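Local structure of malonyl CoA-acyl carrier protein transacylase (Bartonella henselae, 3QAT) at residues 36-41 against 112-117; 78-83 against 311-316; 93-98 against 261-266; 150-155 against 187-192. The protein probably transfers malonyl groups from malonyl-CoA to the acyl carrier protein, the step that supplies extender units for bacterial fatty acid synthesis. All blocks are in the same frame, centred on the assembly; numbering follows the deposited sequence.

Contact 1 (36-41 against 112-117); sequences FEEVDD and SLTDTA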
loop_
_atom_site.group_PDB
_atom_site.type_symbol
_atom_site.label_atom_id
_atom_site.label_comp_id
_atom_site.label_asym_id
_atom_site.label_seq_id
_atom_site.Cartn_x
_atom_site.Cartn_y
_atom_site.Cartn_z
ATOM N N PHE A 36 -16.557 0.508 -8.844
ATOM C CA PHE A 36 -16.552 1.974 -8.655
ATOM C C PHE A 36 -17.893 2.514 -8.212
ATOM O O PHE A 36 -17.954 3.402 -7.366
ATOM C CB PHE A 36 -16.041 2.718 -9.894
ATOM C CG PHE A 36 -14.580 2.485 -10.165
ATOM C CD1 PHE A 36 -13.607 3.316 -9.601
ATOM C CD2 PHE A 36 -14.157 1.425 -10.968
ATOM C CE1 PHE A 36 -12.247 3.076 -9.851
ATOM C CE2 PHE A 36 -12.801 1.199 -11.224
ATOM C CZ PHE A 36 -11.846 2.014 -10.658
ATOM N N GLU A 37 -18.978 1.978 -8.780
ATOM C CA GLU A 37 -20.301 2.380 -8.344
ATOM C C GLU A 37 -20.526 2.110 -6.860
ATOM O O GLU A 37 -21.090 2.952 -6.154
ATOM C CB GLU A 37 -21.357 1.638 -9.163
ATOM C CG GLU A 37 -21.416 2.092 -10.618
ATOM C CD GLU A 37 -22.318 1.203 -11.436
ATOM O OE1 GLU A 37 -22.883 0.254 -10.860
ATOM O OE2 GLU A 37 -22.481 1.466 -12.643
ATOM N N GLU A 38 -20.085 0.932 -6.385
ATOM C CA GLU A 38 -20.304 0.566 -4.997
ATOM C C GLU A 38 -19.433 1.419 -4.071
ATOM O O GLU A 38 -19.895 1.839 -3.006
ATOM C CB GLU A 38 -20.063 -0.932 -4.743
ATOM C CG GLU A 38 -20.330 -1.266 -3.280
ATOM C CD GLU A 38 -20.384 -2.752 -2.966
ATOM O OE1 GLU A 38 -20.168 -3.580 -3.875
ATOM O OE2 GLU A 38 -20.617 -3.065 -1.786
ATOM N N VAL A 39 -18.178 1.632 -4.468
ATOM C CA VAL A 39 -17.331 2.525 -3.667
ATOM C C VAL A 39 -17.927 3.940 -3.514
ATOM O O VAL A 39 -17.972 4.488 -2.397
ATOM C CB VAL A 39 -15.888 2.524 -4.191
ATOM C CG1 VAL A 39 -15.080 3.641 -3.514
ATOM C CG2 VAL A 39 -15.273 1.146 -3.922
ATOM N N ASP A 40 -18.410 4.525 -4.612
ATOM C CA ASP A 40 -19.097 5.830 -4.546
ATOM C C ASP A 40 -20.277 5.762 -3.563
ATOM O O ASP A 40 -20.475 6.657 -2.742
ATOM C CB ASP A 40 -19.627 6.216 -5.930
ATOM C CG ASP A 40 -18.562 6.828 -6.833
ATOM O OD1 ASP A 40 -17.404 7.037 -6.401
ATOM O OD2 ASP A 40 -18.907 7.072 -8.010
ATOM N N ASP A 41 -21.088 4.707 -3.674
ATOM C CA ASP A 41 -22.240 4.562 -2.771
ATOM C C ASP A 41 -21.803 4.469 -1.316
ATOM O O ASP A 41 -22.366 5.137 -0.442
ATOM C CB ASP A 41 -23.069 3.324 -3.144
ATOM C CG ASP A 41 -24.269 3.157 -2.244
ATOM O OD1 ASP A 41 -25.269 3.856 -2.466
ATOM O OD2 ASP A 41 -24.199 2.349 -1.315
ATOM N N SER A 112 -15.841 -6.788 3.364
ATOM C CA SER A 112 -16.649 -6.484 2.180
ATOM C C SER A 112 -16.069 -5.270 1.458
ATOM O O SER A 112 -15.340 -4.471 2.052
ATOM C CB SER A 112 -18.108 -6.176 2.528
ATOM O OG SER A 112 -18.257 -4.920 3.225
ATOM N N LEU A 113 -16.457 -5.111 0.202
ATOM C CA LEU A 113 -16.024 -3.927 -0.551
ATOM C C LEU A 113 -16.519 -2.613 0.068
ATOM O O LEU A 113 -15.759 -1.647 0.191
ATOM C CB LEU A 113 -16.480 -4.040 -2.009
ATOM C CG LEU A 113 -16.095 -2.829 -2.899
ATOM C CD1 LEU A 113 -14.570 -2.631 -3.033
ATOM C CD2 LEU A 113 -16.683 -3.006 -4.273
ATOM N N THR A 114 -17.782 -2.576 0.475
ATOM C CA THR A 114 -18.304 -1.374 1.104
ATOM C C THR A 114 -17.538 -1.027 2.399
ATOM O O THR A 114 -17.175 0.142 2.641
ATOM C CB THR A 114 -19.837 -1.519 1.338
ATOM O OG1 THR A 114 -20.520 -1.173 0.117
ATOM C CG2 THR A 114 -20.337 -0.599 2.473
ATOM N N ASP A 115 -17.261 -2.041 3.231
ATOM C CA ASP A 115 -16.519 -1.796 4.461
ATOM C C ASP A 115 -15.086 -1.376 4.200
ATOM O O ASP A 115 -14.558 -0.532 4.903
ATOM C CB ASP A 115 -16.592 -3.016 5.396
ATOM C CG ASP A 115 -17.978 -3.189 6.009
ATOM O OD1 ASP A 115 -18.818 -2.236 5.969
ATOM O OD2 ASP A 115 -18.230 -4.283 6.571
ATOM N N THR A 116 -14.451 -1.979 3.190
ATOM C CA THR A 116 -13.067 -1.614 2.874
ATOM C C THR A 116 -12.991 -0.165 2.411
ATOM O O THR A 116 -12.089 0.584 2.824
ATOM C CB THR A 116 -12.505 -2.539 1.795
ATOM O OG1 THR A 116 -12.623 -3.906 2.243
ATOM C CG2 THR A 116 -11.007 -2.239 1.585
ATOM N N ALA A 117 -13.958 0.248 1.585
ATOM C CA ALA A 117 -14.000 1.661 1.169
ATOM C C ALA A 117 -14.116 2.598 2.373
ATOM O O ALA A 117 -13.381 3.581 2.476
ATOM C CB ALA A 117 -15.153 1.903 0.193
HETATM O O HOH W 1 -19.813 -4.695 -0.018
HETATM O O HOH W 2 -22.873 0.356 0.041
#

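Contact 2 (78-83 against 311-316); sequences RVMEQL and AALRVL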
loop_
_atom_site.group_PDB
_atom_site.type_symbol
_atom_site.label_atom_id
_atom_site.label_comp_id
_atom_site.label_asym_id
_atom_site.label_seq_id
_atom_site.Cartn_x
_atom_site.Cartn_y
_atom_site.Cartn_z
ATOM N N ARG A 78 -12.179 -8.313 -9.517
ATOM C CA ARG A 78 -13.513 -8.780 -9.899
ATOM C C ARG A 78 -13.581 -9.203 -11.351
ATOM O O ARG A 78 -14.261 -10.193 -11.671
ATOM C CB ARG A 78 -14.585 -7.734 -9.609
ATOM C CG ARG A 78 -14.729 -7.471 -8.148
ATOM C CD ARG A 78 -15.661 -8.465 -7.517
ATOM N NE ARG A 78 -15.883 -8.126 -6.110
ATOM C CZ ARG A 78 -16.808 -7.258 -5.677
ATOM N NH1 ARG A 78 -17.581 -6.589 -6.522
ATOM N NH2 ARG A 78 -16.939 -7.046 -4.390
ATOM N N VAL A 79 -12.903 -8.463 -12.230
ATOM C CA VAL A 79 -12.803 -8.894 -13.638
ATOM C C VAL A 79 -12.113 -10.262 -13.754
ATOM O O VAL A 79 -12.624 -11.157 -14.435
ATOM C CB VAL A 79 -12.098 -7.828 -14.532
ATOM C CG1 VAL A 79 -11.846 -8.377 -15.962
ATOM C CG2 VAL A 79 -12.920 -6.555 -14.599
ATOM N N MET A 80 -10.976 -10.444 -13.067
ATOM C CA MET A 80 -10.289 -11.736 -13.065
ATOM C C MET A 80 -11.192 -12.868 -12.569
ATOM O O MET A 80 -11.238 -13.960 -13.169
ATOM C CB MET A 80 -9.011 -11.690 -12.216
ATOM C CG MET A 80 -7.955 -10.748 -12.788
ATOM S SD MET A 80 -6.438 -10.759 -11.782
ATOM C CE MET A 80 -5.607 -12.252 -12.316
ATOM N N GLU A 81 -11.908 -12.627 -11.474
ATOM C CA GLU A 81 -12.840 -13.621 -10.956
ATOM C C GLU A 81 -13.951 -13.963 -11.948
ATOM O O GLU A 81 -14.288 -15.146 -12.096
ATOM C CB GLU A 81 -13.394 -13.200 -9.599
ATOM C CG GLU A 81 -12.298 -13.185 -8.538
ATOM C CD GLU A 81 -12.793 -12.647 -7.220
ATOM O OE1 GLU A 81 -13.695 -11.772 -7.207
ATOM O OE2 GLU A 81 -12.244 -13.096 -6.191
ATOM N N GLN A 82 -14.502 -12.972 -12.657
ATOM C CA GLN A 82 -15.550 -13.287 -13.652
ATOM C C GLN A 82 -14.991 -14.173 -14.766
ATOM O O GLN A 82 -15.697 -15.040 -15.316
ATOM C CB GLN A 82 -16.187 -12.023 -14.254
ATOM C CG GLN A 82 -17.314 -12.383 -15.221
ATOM C CD GLN A 82 -18.339 -11.281 -15.467
ATOM O OE1 GLN A 82 -18.327 -10.223 -14.829
ATOM N NE2 GLN A 82 -19.253 -11.542 -16.410
ATOM N N LEU A 83 -13.718 -13.953 -15.077
ATOM C CA LEU A 83 -13.016 -14.722 -16.109
ATOM C C LEU A 83 -12.439 -16.054 -15.613
ATOM O O LEU A 83 -11.703 -16.723 -16.350
ATOM C CB LEU A 83 -11.948 -13.858 -16.794
ATOM C CG LEU A 83 -12.526 -12.663 -17.561
ATOM C CD1 LEU A 83 -11.411 -11.745 -18.085
ATOM C CD2 LEU A 83 -13.482 -13.079 -18.691
ATOM N N ALA A 311 -3.113 -12.159 -19.662
ATOM C CA ALA A 311 -1.787 -12.745 -19.484
ATOM C C ALA A 311 -1.642 -13.372 -18.099
ATOM O O ALA A 311 -1.116 -14.483 -17.965
ATOM C CB ALA A 311 -0.695 -11.695 -19.731
ATOM N N ALA A 312 -2.138 -12.675 -17.065
ATOM C CA ALA A 312 -2.051 -13.186 -15.701
ATOM C C ALA A 312 -2.863 -14.483 -15.556
ATOM O O ALA A 312 -2.409 -15.443 -14.916
ATOM C CB ALA A 312 -2.539 -12.112 -14.690
ATOM N N LEU A 313 -4.042 -14.527 -16.172
ATOM C CA LEU A 313 -4.877 -15.724 -16.095
ATOM C C LEU A 313 -4.184 -16.937 -16.750
ATOM O O LEU A 313 -4.281 -18.053 -16.242
ATOM C CB LEU A 313 -6.240 -15.472 -16.738
ATOM C CG LEU A 313 -7.118 -14.476 -15.980
ATOM C CD1 LEU A 313 -8.293 -14.031 -16.825
ATOM C CD2 LEU A 313 -7.601 -15.047 -14.629
ATOM N N ARG A 314 -3.464 -16.693 -17.840
ATOM C CA ARG A 314 -2.667 -17.743 -18.495
ATOM C C ARG A 314 -1.504 -18.239 -17.618
ATOM O O ARG A 314 -1.261 -19.447 -17.518
ATOM C CB ARG A 314 -2.148 -17.232 -19.838
ATOM C CG ARG A 314 -3.273 -16.892 -20.829
ATOM C CD ARG A 314 -2.773 -16.661 -22.264
ATOM N NE ARG A 314 -1.515 -15.910 -22.336
ATOM C CZ ARG A 314 -1.402 -14.603 -22.597
ATOM N NH1 ARG A 314 -2.482 -13.852 -22.834
ATOM N NH2 ARG A 314 -0.184 -14.046 -22.625
ATOM N N VAL A 315 -0.785 -17.306 -16.992
ATOM C CA VAL A 315 0.330 -17.661 -16.122
ATOM C C VAL A 315 -0.169 -18.484 -14.917
ATOM O O VAL A 315 0.494 -19.439 -14.490
ATOM C CB VAL A 315 1.100 -16.372 -15.675
ATOM C CG1 VAL A 315 2.115 -16.659 -14.573
ATOM C CG2 VAL A 315 1.783 -15.724 -16.878
ATOM N N LEU A 316 -1.341 -18.120 -14.388
ATOM C CA LEU A 316 -1.962 -18.819 -13.263
ATOM C C LEU A 316 -2.588 -20.159 -13.642
ATOM O O LEU A 316 -2.938 -20.949 -12.760
ATOM C CB LEU A 316 -3.029 -17.937 -12.597
ATOM C CG LEU A 316 -2.481 -16.676 -11.928
ATOM C CD1 LEU A 316 -3.617 -15.702 -11.666
ATOM C CD2 LEU A 316 -1.758 -16.995 -10.629
#

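Contact 3 (93-98 against 261-266); sequences FVAGHS and VRWRET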
loop_
_atom_site.group_PDB
_atom_site.type_symbol
_atom_site.label_atom_id
_atom_site.label_comp_id
_atom_site.label_asym_id
_atom_site.label_seq_id
_atom_site.Cartn_x
_atom_site.Cartn_y
_atom_site.Cartn_z
ATOM N N PHE A 93 -0.220 -16.307 -1.552
ATOM C CA PHE A 93 -0.227 -15.268 -0.534
ATOM C C PHE A 93 -0.698 -13.950 -1.138
ATOM O O PHE A 93 -0.563 -13.743 -2.346
ATOM C CB PHE A 93 1.181 -15.014 0.011
ATOM C CG PHE A 93 1.888 -16.262 0.516
ATOM C CD1 PHE A 93 1.411 -16.933 1.634
ATOM C CD2 PHE A 93 3.030 -16.732 -0.128
ATOM C CE1 PHE A 93 2.079 -18.097 2.108
ATOM C CE2 PHE A 93 3.701 -17.876 0.338
ATOM C CZ PHE A 93 3.213 -18.549 1.452
ATOM N N VAL A 94 -1.222 -13.086 -0.268
ATOM C CA VAL A 94 -1.477 -11.669 -0.639
ATOM C C VAL A 94 -0.678 -10.751 0.245
ATOM O O VAL A 94 -0.352 -11.105 1.372
ATOM C CB VAL A 94 -2.987 -11.291 -0.622
ATOM C CG1 VAL A 94 -3.748 -12.090 -1.691
ATOM C CG2 VAL A 94 -3.590 -11.475 0.776
ATOM N N ALA A 95 -0.336 -9.571 -0.277
ATOM C CA ALA A 95 0.344 -8.555 0.493
ATOM C C ALA A 95 0.074 -7.214 -0.171
ATOM O O ALA A 95 -0.210 -7.163 -1.362
ATOM C CB ALA A 95 1.862 -8.818 0.515
ATOM N N GLY A 96 0.149 -6.136 0.598
ATOM C CA GLY A 96 -0.034 -4.821 -0.046
ATOM C C GLY A 96 0.727 -3.758 0.698
ATOM O O GLY A 96 1.016 -3.894 1.893
ATOM N N HIS A 97 1.062 -2.695 -0.030
ATOM C CA HIS A 97 1.885 -1.651 0.552
ATOM C C HIS A 97 0.991 -0.638 1.286
ATOM O O HIS A 97 0.343 0.194 0.663
ATOM C CB HIS A 97 2.743 -1.013 -0.549
ATOM C CG HIS A 97 3.957 -0.316 -0.034
ATOM N ND1 HIS A 97 3.891 0.886 0.632
ATOM C CD2 HIS A 97 5.276 -0.621 -0.142
ATOM C CE1 HIS A 97 5.119 1.278 0.950
ATOM N NE2 HIS A 97 5.976 0.382 0.491
ATOM N N SER A 98 0.963 -0.733 2.618
ATOM C CA SER A 98 0.228 0.184 3.496
ATOM C C SER A 98 -1.287 0.187 3.226
ATOM O O SER A 98 -1.977 -0.716 3.703
ATOM C CB SER A 98 0.898 1.581 3.479
ATOM O OG SER A 98 0.320 2.397 4.483
ATOM N N VAL A 261 6.945 0.013 7.124
ATOM C CA VAL A 261 6.439 -0.911 6.108
ATOM C C VAL A 261 7.630 -1.751 5.631
ATOM O O VAL A 261 8.543 -1.234 4.979
ATOM C CB VAL A 261 5.831 -0.153 4.905
ATOM C CG1 VAL A 261 5.389 -1.153 3.825
ATOM C CG2 VAL A 261 4.627 0.673 5.389
ATOM N N ARG A 262 7.627 -3.037 5.973
ATOM C CA ARG A 262 8.802 -3.910 5.748
ATOM C C ARG A 262 8.691 -4.560 4.351
ATOM O O ARG A 262 8.567 -5.794 4.218
ATOM C CB ARG A 262 8.886 -4.963 6.864
ATOM C CG ARG A 262 9.179 -4.325 8.222
ATOM C CD ARG A 262 9.005 -5.335 9.333
ATOM N NE ARG A 262 10.076 -6.341 9.317
ATOM C CZ ARG A 262 10.152 -7.333 10.207
ATOM N NH1 ARG A 262 9.215 -7.470 11.140
ATOM N NH2 ARG A 262 11.164 -8.192 10.168
ATOM N N TRP A 263 8.718 -3.729 3.302
ATOM C CA TRP A 263 8.392 -4.233 1.962
ATOM C C TRP A 263 9.507 -5.105 1.370
ATOM O O TRP A 263 9.233 -6.168 0.788
ATOM C CB TRP A 263 7.992 -3.099 0.952
ATOM C CG TRP A 263 7.322 -3.707 -0.265
ATOM C CD1 TRP A 263 7.843 -3.807 -1.535
ATOM C CD2 TRP A 263 6.039 -4.346 -0.303
ATOM N NE1 TRP A 263 6.938 -4.448 -2.367
ATOM C CE2 TRP A 263 5.825 -4.793 -1.633
ATOM C CE3 TRP A 263 5.047 -4.584 0.668
ATOM C CZ2 TRP A 263 4.656 -5.489 -2.023
ATOM C CZ3 TRP A 263 3.877 -5.256 0.285
ATOM C CH2 TRP A 263 3.688 -5.692 -1.049
ATOM N N ARG A 264 10.749 -4.661 1.513
ATOM C CA ARG A 264 11.901 -5.449 1.073
ATOM C C ARG A 264 11.826 -6.876 1.644
ATOM O O ARG A 264 11.907 -7.860 0.909
ATOM C CB ARG A 264 13.213 -4.766 1.509
ATOM C CG ARG A 264 14.467 -5.610 1.150
ATOM C CD ARG A 264 15.735 -5.055 1.775
ATOM N NE ARG A 264 15.678 -4.942 3.244
ATOM C CZ ARG A 264 16.001 -5.906 4.108
ATOM N NH1 ARG A 264 16.396 -7.096 3.680
ATOM N NH2 ARG A 264 15.909 -5.680 5.419
ATOM N N GLU A 265 11.652 -6.967 2.966
ATOM C CA GLU A 265 11.610 -8.275 3.631
ATOM C C GLU A 265 10.418 -9.103 3.181
ATOM O O GLU A 265 10.504 -10.333 3.092
ATOM C CB GLU A 265 11.566 -8.074 5.141
ATOM C CG GLU A 265 12.928 -7.632 5.749
ATOM C CD GLU A 265 12.766 -7.107 7.168
ATOM O OE1 GLU A 265 12.139 -6.030 7.376
ATOM O OE2 GLU A 265 13.276 -7.780 8.093
ATOM N N THR A 266 9.309 -8.418 2.868
ATOM C CA THR A 266 8.125 -9.087 2.366
ATOM C C THR A 266 8.402 -9.786 1.041
ATOM O O THR A 266 8.079 -10.948 0.881
ATOM C CB THR A 266 6.949 -8.080 2.241
ATOM O OG1 THR A 266 6.582 -7.642 3.555
ATOM C CG2 THR A 266 5.736 -8.739 1.597
#

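Contact 4 (150-155 against 187-192); sequences EEICEI and EVASQK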
loop_
_atom_site.group_PDB
_atom_site.type_symbol
_atom_site.label_atom_id
_atom_site.label_comp_id
_atom_site.label_asym_id
_atom_site.label_seq_id
_atom_site.Cartn_x
_atom_site.Cartn_y
_atom_site.Cartn_z
ATOM N N GLU A 150 19.201 4.166 10.235
ATOM C CA GLU A 150 18.851 4.095 11.665
ATOM C C GLU A 150 19.821 4.949 12.494
ATOM O O GLU A 150 19.423 5.637 13.440
ATOM C CB GLU A 150 18.783 2.625 12.151
ATOM C CG GLU A 150 17.492 1.915 11.679
ATOM C CD GLU A 150 17.402 0.414 12.003
ATOM O OE1 GLU A 150 18.435 -0.233 12.290
ATOM O OE2 GLU A 150 16.269 -0.124 11.956
ATOM N N GLU A 151 21.085 4.945 12.083
ATOM C CA GLU A 151 22.092 5.777 12.710
ATOM C C GLU A 151 21.814 7.278 12.486
ATOM O O GLU A 151 21.925 8.078 13.416
ATOM C CB GLU A 151 23.475 5.370 12.214
ATOM C CG GLU A 151 24.604 5.821 13.127
ATOM C CD GLU A 151 25.940 5.862 12.408
ATOM O OE1 GLU A 151 26.127 5.113 11.417
ATOM O OE2 GLU A 151 26.807 6.659 12.839
ATOM N N ILE A 152 21.406 7.651 11.270
ATOM C CA ILE A 152 21.017 9.040 11.010
ATOM C C ILE A 152 19.833 9.444 11.897
ATOM O O ILE A 152 19.790 10.551 12.412
ATOM C CB ILE A 152 20.662 9.290 9.522
ATOM C CG1 ILE A 152 21.903 9.087 8.628
ATOM C CG2 ILE A 152 20.135 10.701 9.351
ATOM C CD1 ILE A 152 21.627 9.131 7.135
ATOM N N CYS A 153 18.857 8.552 12.051
ATOM C CA CYS A 153 17.739 8.817 12.953
ATOM C C CYS A 153 18.214 9.158 14.374
ATOM O O CYS A 153 17.672 10.063 15.025
ATOM C CB CYS A 153 16.799 7.620 12.976
ATOM S SG CYS A 153 15.884 7.424 11.420
ATOM N N GLU A 154 19.225 8.428 14.834
ATOM C CA GLU A 154 19.825 8.639 16.151
ATOM C C GLU A 154 20.601 9.961 16.204
ATOM O O GLU A 154 20.500 10.708 17.182
ATOM C CB GLU A 154 20.726 7.453 16.526
ATOM N N ILE A 155 21.341 10.259 15.140
ATOM C CA ILE A 155 22.121 11.497 15.036
ATOM C C ILE A 155 21.243 12.751 15.196
ATOM O O ILE A 155 21.647 13.726 15.825
ATOM C CB ILE A 155 22.939 11.528 13.699
ATOM C CG1 ILE A 155 24.101 10.523 13.769
ATOM C CG2 ILE A 155 23.435 12.940 13.360
ATOM C CD1 ILE A 155 24.725 10.163 12.428
ATOM N N GLU A 187 20.006 16.343 5.125
ATOM C CA GLU A 187 21.358 16.930 5.059
ATOM C C GLU A 187 22.412 15.869 5.366
ATOM O O GLU A 187 23.380 15.717 4.599
ATOM C CB GLU A 187 21.480 18.104 6.030
ATOM C CG GLU A 187 20.589 19.277 5.661
ATOM C CD GLU A 187 20.449 20.300 6.786
ATOM O OE1 GLU A 187 21.009 20.088 7.887
ATOM O OE2 GLU A 187 19.758 21.325 6.568
ATOM N N VAL A 188 22.196 15.111 6.445
ATOM C CA VAL A 188 23.143 14.071 6.854
ATOM C C VAL A 188 23.242 12.954 5.810
ATOM O O VAL A 188 24.329 12.511 5.435
ATOM C CB VAL A 188 22.819 13.502 8.245
ATOM C CG1 VAL A 188 23.824 12.408 8.614
ATOM C CG2 VAL A 188 22.857 14.619 9.307
ATOM N N ALA A 189 22.094 12.511 5.293
ATOM C CA ALA A 189 22.107 11.483 4.254
ATOM C C ALA A 189 22.905 11.898 3.023
ATOM O O ALA A 189 23.667 11.088 2.457
ATOM C CB ALA A 189 20.676 11.130 3.850
ATOM N N SER A 190 22.716 13.153 2.597
ATOM C CA SER A 190 23.440 13.731 1.469
ATOM C C SER A 190 24.947 13.762 1.752
ATOM O O SER A 190 25.758 13.406 0.897
ATOM C CB SER A 190 22.937 15.154 1.213
ATOM O OG SER A 190 23.527 15.692 0.049
ATOM N N GLN A 191 25.307 14.190 2.958
ATOM C CA GLN A 191 26.723 14.243 3.376
ATOM C C GLN A 191 27.341 12.853 3.348
ATOM O O GLN A 191 28.464 12.664 2.880
ATOM C CB GLN A 191 26.852 14.871 4.774
ATOM C CG GLN A 191 28.266 14.738 5.401
ATOM C CD GLN A 191 28.400 13.514 6.285
ATOM O OE1 GLN A 191 29.224 12.617 6.017
ATOM N NE2 GLN A 191 27.612 13.465 7.345
ATOM N N LYS A 192 26.590 11.863 3.818
ATOM C CA LYS A 192 27.076 10.474 3.808
ATOM C C LYS A 192 27.134 9.812 2.441
ATOM O O LYS A 192 27.598 8.677 2.330
ATOM C CB LYS A 192 26.231 9.611 4.744
ATOM C CG LYS A 192 26.429 9.952 6.198
ATOM C CD LYS A 192 25.680 8.951 7.091
ATOM C CE LYS A 192 25.934 9.215 8.560
ATOM N NZ LYS A 192 27.292 8.778 9.018
#

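Contact 1 (36-41 against 112-117)
E38 and T114 form the polar half of this helix-helix contact. T114 OG1 donates to E38 OE2 over 2.7 Å, and OE2 accepts with its anti lone pair, the one facing away from OE1. E38 can reach that far because CG stands anti to the backbone N (chi1 -179°) and the chain stays extended. Water 1 accepts from T114 N, an amide in the first turn of helix 113-129. Water 2 bridges the T114 hydroxyl and D41 OD2. S112, the N-cap, takes the D115 amide N on its OG at 3.0 Å. Short polar side chains thus suit this helix start at the solvent margin.

The apolar half lies deeper. V39 CG2 meets L113 CD1 at 3.9 Å, and V39 CG1 faces A117 CB at 4.1 Å, where a small methyl lets the axes approach to 8.9 Å. L113 CD2 also lies 3.6 Å from E38 OE1, so leucine borders both halves.

The segments 36-41 and 113-117, on helices 30-43 and 113-129, cross at -55°. L113 continues onto M70 of helix 62-82, which also receives F36 on A71 and A75, while V39 leans on L47 of helix 47-53.

Contact 2 (78-83 against 311-316)
M80 and L83 meet A312, L313 and L316 through aliphatic groups, without any ring, amide or guanidinium between them. The flat group beside the contact is the R314 guanidinium, one face of which lies over A311 CA, 3.4 Å above the plane and offset toward the rim; it is exposed and takes no part in the meeting.

M80 and L313 carry most of the contact, M80 through its CE methyl. Its chain bends at the last torsion (chi3 80°), which carries CE to A312 CB at 3.9 Å, L316 CD1 at 4.0 Å and L313 CD2 at 4.1 Å. One terminal carbon therefore serves three residues, and the small A312 leaves it room. L313 divides its branches: CD2 faces CE and the backbone O of M80, while CD1 turns to L83 CB at 3.7 Å. L83 crosses L313 at about a right angle, just past the last turn of helix 62-82, where it covers the exposed margin of the contact.

The axes of 78-82 and 311-316 come no closer than 11.1 Å, which suits long side chains. Around them, I309 of helix 306-316 touches V79, M80 and L83, L85 covers M80 and L316, and F279 of strand 275-281 backs A312 and L316.

Contact 3 (93-98 against 261-266)
The turn after strand 93-96 carries a GxSxG sequence that fits the nucleophile elbow of acyltransferases, and here it leans on the start of helix 263-272. H97 and S98 sit at its tip; the positive phi of S98 (61°) reflects the tight turn. S98 OG bonds to H207 NE2 and R123 NH2, consistent with the serine-histidine pair and carboxylate-binding arginine of this family.

H97 meets V261 over one face and W263 at its edge. V261 CG1 sits 3.8 Å from the imidazole centroid and 13° off the normal, a CH-pi contact. W263 CG lies 3.7 Å from H97 CD2. Seen from the indole, CD2 stands over one face toward the rim, the two planes being inclined at 52°. The opposite indole face receives T266 CG2. Farther along the indole, CZ3 comes to 3.5 Å from G96 C, and CH2 to 3.9 Å from A95 CB. Small residues suit the strand here, since the broad tryptophan fills the space beside it.

The helix start is braced locally. T266 OG1 and T266 N both bond to R262 O, from opposite faces of its plane, and R262 grips E265 side-on, with NE to OE1 at 2.8 Å and NH2 to OE2 at 3.0 Å.

No hydrogen bond joins the two segments: their cohesion is van der Waals and CH-pi, which probably helps to position H97. The polar atoms pair with residues outside, on a helix, a strand and loops, H97 NE2 with N168 OD1 and S98 N with N237 OD1.

Contact 4 (150-155 against 187-192)
I152 reaches V188, A189 and K192 because its CG1 is set anti to the carbonyl carbon (chi1 -65°) and CD1 extends onward, pushing the long branch toward the opposite helix. K192 stretches back along it, its extended chain carrying CE onto I152 and I155, and the bend at the last torsion (chi4 -75°) turns only NZ aside.

The branches then divide the surface. I152 CD1 slots onto the backbone of A189, 3.7 Å from its CA, where a residue with only a methyl admits it. I152 CG1 slides past V188 CG1 at 3.8 Å, and I152 CG2 lies 4.0 Å from V188 CB, so that both arms of isoleucine grip one valine. At the margin, I155 CD1 and K192 CE meet tip to tip at 4.2 Å. Lysine suits this place: its methylenes roof the apolar pair while NZ ends at the partly exposed margin. E151 OE2 lies 4.4 Å from K192 NZ, beyond a salt bridge, so any attraction is probably modest.

L144, in a loop, touches both I152 and A189. The axes of 150-155 and 187-191 run at 132° to each other. Helices 146-155 and 179-191 are the two helices of a beta-alpha-beta-beta-alpha-beta unit whose strands lie in the order 4-1-3-2, the ferredoxin-like small subdomain familiar from malonyl transferases.

Contacts 1, 2 and 3 are buried, contact 2 with L83 exposed at its margin, while contact 4 is only partly buried. Contact 3 lies nearest the centre of the chain, about 8 Å from it. Contacts 1 and 2 share helix 62-82 as a neighbour or a partner and touch through L113 and R78; contact 4 stands across the chain's centre from both, in the small subdomain. The chemistry follows position. The two most peripheral contacts, 2 and 4, rest on aliphatic side chains, contact 4 adding a lysine at its edge. Contact 1 pairs an apolar floor with a hydrated polar margin, and contact 3, at the probable active site, relies on aromatic rings.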